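Local coordinates for protein probable mRNA-capping enzyme (Mimivirus, PDB 2QY2) that caps viral mRNA with its triphosphatase, guanylyltransferase and methyltransferase activities, this chain being the RNA triphosphatase domain, at residues K185-D190 and L214-K219. Residues are numbered along the deposited sequence; the frame is centred on the assembly and turned at random.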
ATOM      1  N   LYS A 185      19.117  -3.487  -1.540  1.00 23.69           N
ATOM      2  CA  LYS A 185      18.992  -2.318  -2.412  1.00 31.74           C
ATOM      3  C   LYS A 185      17.764  -2.240  -3.330  1.00 25.11           C
ATOM      4  O   LYS A 185      17.342  -1.147  -3.717  1.00 29.51           O
ATOM      5  CB  LYS A 185      20.266  -2.191  -3.268  1.00 38.47           C
ATOM      6  CG  LYS A 185      20.578  -3.430  -4.119  1.00 50.27           C
ATOM      7  CD  LYS A 185      21.918  -3.333  -4.811  1.00 57.19           C
ATOM      8  CE  LYS A 185      22.051  -4.355  -5.927  1.00 60.86           C
ATOM      9  NZ  LYS A 185      23.265  -4.097  -6.747  1.00 63.82           N
ATOM     10  N   ASN A 186      17.202  -3.394  -3.682  1.00 22.58           N
ATOM     11  CA  ASN A 186      16.070  -3.429  -4.612  1.00 28.09           C
ATOM     12  C   ASN A 186      14.731  -3.867  -4.049  1.00 24.47           C
ATOM     13  O   ASN A 186      13.735  -3.861  -4.779  1.00 22.94           O
ATOM     14  CB  ASN A 186      16.380  -4.350  -5.793  1.00 30.61           C
ATOM     15  CG  ASN A 186      17.725  -4.084  -6.431  1.00 33.06           C
ATOM     16  OD1 ASN A 186      18.519  -5.006  -6.615  1.00 38.49           O
ATOM     17  ND2 ASN A 186      17.985  -2.833  -6.776  1.00 31.85           N
ATOM     18  N   SER A 187      14.696  -4.246  -2.774  1.00 23.60           N
ATOM     19  CA  SER A 187      13.468  -4.738  -2.165  1.00 26.83           C
ATOM     20  C   SER A 187      13.175  -4.214  -0.774  1.00 27.69           C
ATOM     21  O   SER A 187      14.089  -3.919  -0.005  1.00 22.75           O
ATOM     22  CB  SER A 187      13.483  -6.264  -2.145  1.00 27.00           C
ATOM     23  OG  SER A 187      13.468  -6.777  -3.459  1.00 36.47           O
ATOM     24  N   ARG A 188      11.883  -4.208  -0.442  1.00 26.07           N
ATOM     25  CA  ARG A 188      11.380  -3.720   0.835  1.00 23.92           C
ATOM     26  C   ARG A 188      10.184  -4.548   1.288  1.00 23.99           C
ATOM     27  O   ARG A 188       9.311  -4.864   0.486  1.00 26.95           O
ATOM     28  CB  ARG A 188      10.948  -2.261   0.669  1.00 24.25           C
ATOM     29  CG  ARG A 188      10.976  -1.419   1.923  1.00 27.33           C
ATOM     30  CD  ARG A 188      10.545   0.010   1.621  1.00 25.78           C
ATOM     31  NE  ARG A 188       9.113   0.076   1.322  1.00 36.47           N
ATOM     32  CZ  ARG A 188       8.588   0.518   0.178  1.00 43.09           C
ATOM     33  NH1 ARG A 188       9.372   0.966  -0.797  1.00 40.51           N
ATOM     34  NH2 ARG A 188       7.283   0.404  -0.033  1.00 37.27           N
ATOM     35  N   ILE A 189      10.161  -4.914   2.568  1.00 22.40           N
ATOM     36  CA  ILE A 189       9.055  -5.673   3.151  1.00 20.37           C
ATOM     37  C   ILE A 189       8.213  -4.661   3.933  1.00 24.73           C
ATOM     38  O   ILE A 189       8.735  -3.939   4.770  1.00 23.07           O
ATOM     39  CB  ILE A 189       9.566  -6.790   4.126  1.00 24.31           C
ATOM     40  CG1 ILE A 189      10.367  -7.854   3.362  1.00 27.12           C
ATOM     41  CG2 ILE A 189       8.406  -7.416   4.933  1.00 26.07           C
ATOM     42  CD1 ILE A 189       9.558  -8.746   2.451  1.00 33.01           C
ATOM     43  N   ASP A 190       6.924  -4.588   3.620  1.00 23.83           N
ATOM     44  CA  ASP A 190       6.011  -3.679   4.305  1.00 22.46           C
ATOM     45  C   ASP A 190       5.020  -4.529   5.062  1.00 21.50           C
ATOM     46  O   ASP A 190       4.324  -5.345   4.456  1.00 24.20           O
ATOM     47  CB  ASP A 190       5.227  -2.812   3.303  1.00 22.44           C
ATOM     48  CG  ASP A 190       6.076  -1.747   2.624  1.00 32.10           C
ATOM     49  OD1 ASP A 190       7.192  -1.423   3.089  1.00 29.41           O
ATOM     50  OD2 ASP A 190       5.592  -1.210   1.611  1.00 34.79           O
ATOM     51  N   LEU A 214       5.773  -7.282  -0.489  0.50 20.87           N
ATOM     52  CA  LEU A 214       7.170  -7.230  -0.896  0.50 24.42           C
ATOM     53  C   LEU A 214       7.107  -6.199  -2.032  0.50 23.86           C
ATOM     54  O   LEU A 214       6.519  -6.457  -3.085  0.50 27.03           O
ATOM     55  CB  LEU A 214       7.675  -8.602  -1.389  0.50 24.82           C
ATOM     56  CG  LEU A 214       9.129  -8.877  -1.847  0.50 32.12           C
ATOM     57  CD1 LEU A 214       9.304  -8.601  -3.324  0.50 38.75           C
ATOM     58  CD2 LEU A 214      10.161  -8.107  -1.039  0.50 25.50           C
ATOM     59  N   GLU A 215       7.661  -5.018  -1.776  0.50 24.64           N
ATOM     60  CA  GLU A 215       7.662  -3.919  -2.738  0.50 23.71           C
ATOM     61  C   GLU A 215       9.050  -3.741  -3.336  0.50 23.39           C
ATOM     62  O   GLU A 215      10.046  -3.724  -2.609  0.50 24.44           O
ATOM     63  CB  GLU A 215       7.234  -2.623  -2.028  0.50 29.96           C
ATOM     64  CG  GLU A 215       6.986  -1.404  -2.937  0.50 41.10           C
ATOM     65  CD  GLU A 215       5.560  -1.305  -3.467  0.50 44.48           C
ATOM     66  OE1 GLU A 215       4.631  -1.880  -2.859  0.50 52.52           O
ATOM     67  OE2 GLU A 215       5.362  -0.618  -4.490  0.50 47.57           O
ATOM     68  N   LEU A 216       9.106  -3.615  -4.660  1.00 21.41           N
ATOM     69  CA  LEU A 216      10.363  -3.411  -5.360  1.00 19.02           C
ATOM     70  C   LEU A 216      10.716  -1.931  -5.405  1.00 20.99           C
ATOM     71  O   LEU A 216       9.833  -1.080  -5.433  1.00 22.13           O
ATOM     72  CB  LEU A 216      10.313  -3.974  -6.777  1.00 21.91           C
ATOM     73  CG  LEU A 216      10.261  -5.491  -6.961  1.00 21.39           C
ATOM     74  CD1 LEU A 216      10.575  -5.778  -8.421  1.00 21.42           C
ATOM     75  CD2 LEU A 216      11.267  -6.215  -6.065  1.00 21.27           C
ATOM     76  N   ILE A 217      12.009  -1.651  -5.284  1.00 21.39           N
ATOM     77  CA  ILE A 217      12.552  -0.294  -5.353  1.00 26.60           C
ATOM     78  C   ILE A 217      13.101  -0.171  -6.787  1.00 28.32           C
ATOM     79  O   ILE A 217      13.038   0.895  -7.394  1.00 24.59           O
ATOM     80  CB  ILE A 217      13.673  -0.080  -4.283  1.00 29.27           C
ATOM     81  CG1 ILE A 217      13.107  -0.326  -2.871  1.00 26.91           C
ATOM     82  CG2 ILE A 217      14.276   1.340  -4.375  1.00 34.46           C
ATOM     83  CD1 ILE A 217      14.168  -0.488  -1.775  1.00 30.11           C
ATOM     84  N   ASN A 218      13.660  -1.274  -7.298  1.00 26.32           N
ATOM     85  CA  ASN A 218      14.203  -1.360  -8.661  1.00 28.39           C
ATOM     86  C   ASN A 218      13.832  -2.735  -9.203  1.00 25.77           C
ATOM     87  O   ASN A 218      13.519  -3.646  -8.429  1.00 26.10           O
ATOM     88  CB  ASN A 218      15.742  -1.244  -8.684  1.00 28.41           C
ATOM     89  CG  ASN A 218      16.253   0.046  -8.068  1.00 33.30           C
ATOM     90  OD1 ASN A 218      16.034   1.129  -8.603  1.00 35.62           O
ATOM     91  ND2 ASN A 218      16.910  -0.067  -6.917  1.00 31.62           N
ATOM     92  N   LYS A 219      13.899  -2.889 -10.527  1.00 21.79           N
ATOM     93  CA  LYS A 219      13.616  -4.163 -11.191  1.00 22.84           C
ATOM     94  C   LYS A 219      14.660  -5.209 -10.787  1.00 25.60           C
ATOM     95  O   LYS A 219      15.819  -4.877 -10.536  1.00 24.40           O
ATOM     96  CB  LYS A 219      13.665  -3.989 -12.714  1.00 29.77           C
ATOM     97  CG  LYS A 219      13.545  -5.293 -13.542  1.00 35.93           C
ATOM     98  CD  LYS A 219      13.972  -5.173 -15.017  1.00 46.00           C
ATOM     99  CE  LYS A 219      15.475  -4.957 -15.217  1.00 51.35           C
ATOM    100  NZ  LYS A 219      15.923  -3.575 -14.891  1.00 55.25           N
TER
HETATM  101  O   HOH W   1       9.509   1.024  -3.850  1.00 33.85           O
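The carbonyl oxygen of Lys185 packs against the side chain of Ile217, 3.8 Å from its CD1, where the two segments begin to pair. At Asn186 the pairing becomes a backbone bond: Ile217 N donates to Asn186 O at 2.8 Å with an almost straight N-H (176°), although it comes from above the carbonyl plane. Ser187 faces Leu216 as an antiparallel non-hydrogen-bonded pair; its OG lies 3.5 Å from Leu216 CD2 and is hydrogen-bonded to Glu228 of helix 222-236.

Arg188 and Glu215 form the hydrogen-bonded pair, joined by Arg188 N to Glu215 O at 2.9 Å and by Glu215 N to Arg188 O at 2.8 Å. Their side chains run alongside each other in the same direction, with guanidinium and carboxylate planes only 13° apart. A bend at chi3 (71°) swings the guanidinium across toward strand 209-216 and over Glu215, whose CB therefore covers one of its faces. The nearest touch is Arg188 NH2 to Glu215 CG, 3.4 Å; Glu215 OE1, 4.5 Å from Arg188 NH2 and well out of the guanidinium plane, receives no N-H, so any attraction would be through charge alone. A water accepts a weak bond from Arg188 NH1 and donates one to Leu216 O, linking the strands again. Glu215 gathers with Glu38 and Glu40, consistent with the metal-binding glutamates of metal-dependent tunnel triphosphatases, though no metal is present here.

On the other face, Ile189 CD1 meets Leu214 CD2 at 3.6 Å, beside Val232 and Leu225 of helix 222-236. Asp190 takes Arg188 NE on OD1 and NH2 on OD2, a side-on, two-point salt bridge that fixes the head's rotation. These strands form an antiparallel beta hairpin in the closed eight-stranded barrel, the beta tunnel of this RNA triphosphatase domain.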